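Side-chain contact in endoglucanase FnCel5A (Fervidobacterium nodosum, PDB 3NCO), which probably hydrolyses internal beta-1,4-glucosidic bonds of cellulose, as a glycoside hydrolase family 5 endoglucanase: residues A[246-249]-A[255-258]. Residues are numbered along the deposited sequence; the frame is centred on the assembly and turned at random.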
loop_
_atom_site.group_PDB
_atom_site.type_symbol
_atom_site.label_atom_id
_atom_site.label_comp_id
_atom_site.label_asym_id
_atom_site.label_seq_id
_atom_site.Cartn_x
_atom_site.Cartn_y
_atom_site.Cartn_z
ATOM N N SER A 246 -13.410 -11.031 -1.704
ATOM C CA SER A 246 -14.247 -10.750 -2.841
ATOM C C SER A 246 -15.718 -10.815 -2.480
ATOM O O SER A 246 -16.494 -9.922 -2.827
ATOM C CB SER A 246 -13.913 -11.754 -3.963
ATOM O OG SER A 246 -14.909 -11.698 -4.957
ATOM N N GLU A 247 -16.141 -11.856 -1.759
ATOM C CA GLU A 247 -17.563 -11.888 -1.380
ATOM C C GLU A 247 -17.959 -10.679 -0.507
ATOM O O GLU A 247 -19.044 -10.069 -0.689
ATOM C CB GLU A 247 -17.896 -13.217 -0.669
ATOM C CG GLU A 247 -17.677 -14.457 -1.567
ATOM C CD GLU A 247 -17.877 -15.800 -0.836
ATOM O OE1 GLU A 247 -17.855 -15.824 0.431
ATOM O OE2 GLU A 247 -18.043 -16.842 -1.527
ATOM N N TRP A 248 -17.093 -10.325 0.433
ATOM C CA TRP A 248 -17.351 -9.117 1.246
ATOM C C TRP A 248 -17.434 -7.838 0.404
ATOM O O TRP A 248 -18.348 -7.024 0.591
ATOM C CB TRP A 248 -16.283 -8.986 2.370
ATOM C CG TRP A 248 -16.484 -7.793 3.228
ATOM C CD1 TRP A 248 -17.196 -7.724 4.382
ATOM C CD2 TRP A 248 -15.973 -6.467 2.992
ATOM N NE1 TRP A 248 -17.176 -6.439 4.887
ATOM C CE2 TRP A 248 -16.420 -5.643 4.060
ATOM C CE3 TRP A 248 -15.156 -5.894 1.984
ATOM C CZ2 TRP A 248 -16.070 -4.257 4.168
ATOM C CZ3 TRP A 248 -14.833 -4.513 2.078
ATOM C CH2 TRP A 248 -15.278 -3.722 3.169
ATOM N N ALA A 249 -16.460 -7.663 -0.497
ATOM C CA ALA A 249 -16.443 -6.456 -1.318
ATOM C C ALA A 249 -17.686 -6.350 -2.235
ATOM O O ALA A 249 -18.200 -5.228 -2.473
ATOM C CB ALA A 249 -15.167 -6.396 -2.100
ATOM N N PRO A 255 -14.642 -1.505 -4.521
ATOM C CA PRO A 255 -13.538 -2.222 -5.173
ATOM C C PRO A 255 -12.420 -2.520 -4.183
ATOM O O PRO A 255 -12.352 -1.890 -3.131
ATOM C CB PRO A 255 -12.991 -1.210 -6.185
ATOM C CG PRO A 255 -13.811 0.023 -6.084
ATOM C CD PRO A 255 -14.620 -0.058 -4.807
ATOM N N ILE A 256 -11.541 -3.461 -4.563
ATOM C CA ILE A 256 -10.474 -3.917 -3.690
ATOM C C ILE A 256 -9.108 -3.753 -4.383
ATOM O O ILE A 256 -8.911 -4.234 -5.510
ATOM C CB ILE A 256 -10.649 -5.437 -3.391
ATOM C CG1 ILE A 256 -11.912 -5.660 -2.574
ATOM C CG2 ILE A 256 -9.412 -6.034 -2.721
ATOM C CD1 ILE A 256 -11.773 -5.218 -1.084
ATOM N N PHE A 257 -8.143 -3.173 -3.637
ATOM C CA PHE A 257 -6.719 -3.084 -4.033
ATOM C C PHE A 257 -5.907 -3.926 -3.069
ATOM O O PHE A 257 -5.950 -3.760 -1.840
ATOM C CB PHE A 257 -6.351 -1.588 -3.933
ATOM C CG PHE A 257 -4.897 -1.266 -3.946
ATOM C CD1 PHE A 257 -3.983 -1.743 -4.902
ATOM C CD2 PHE A 257 -4.469 -0.313 -3.013
ATOM C CE1 PHE A 257 -2.668 -1.251 -4.876
ATOM C CE2 PHE A 257 -3.181 0.128 -2.967
ATOM C CZ PHE A 257 -2.293 -0.280 -3.902
ATOM N N LEU A 258 -5.174 -4.887 -3.625
ATOM C CA LEU A 258 -4.235 -5.641 -2.815
ATOM C C LEU A 258 -2.952 -4.782 -2.753
ATOM O O LEU A 258 -2.133 -4.819 -3.702
ATOM C CB LEU A 258 -3.953 -6.982 -3.558
ATOM C CG LEU A 258 -2.763 -7.830 -3.058
ATOM C CD1 LEU A 258 -2.991 -8.146 -1.589
ATOM C CD2 LEU A 258 -2.553 -9.147 -3.861
#
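In the alpha/beta unit of a TIM barrel a helix of the outer layer leads through a short loop into the next parallel strand, and here that step brings Ala249 and Trp248 of helix 232-252 against Ile256 at the start of strand 256-261. Ala249 makes the closer approach: its CB lies 3.4 Å from CG1 of Ile256, tighter than ordinary van der Waals contact between carbons, and 3.7 Å from the terminal CD1 of the same residue. A single methyl group therefore rests against the last two carbons of the longer isoleucine branch. The first torsion of Ile256 explains which branch does the touching, for CG1 stands anti to the carbonyl carbon (chi1 -66°) and reaches out to the helix, while CG2 takes the position anti to the backbone N. The indole of Trp248 adds a looser touch, its CZ3 coming to 4.5 Å from CD1 of Ile256. That methyl sits at the rim of the six-membered ring and near its plane, so an edge, not a face, meets the isoleucine. The CB of Trp248 does not point at the strand, yet with chi1 at -180° the indole swings its six-membered end nearer to Ile256; the same side chain also touches Val187 and Val254.

In the eight-stranded parallel barrel, strand 256-261 is the seventh, between 198-204 and 289-292. Ile256 turns outward to the helix layer and is flanked by Val200 and Phe202 of strand 198-204 and by Phe288, whereas Phe257 points to the other side of the strand. No hydrogen bond links the two segments, and helix and strand meet here through hydrocarbon alone. The backbone of Ile256 instead pairs with Ser289, and its carbonyl oxygen accepts a hydrogen bond from ND2 of Asn17 in helix 12-20.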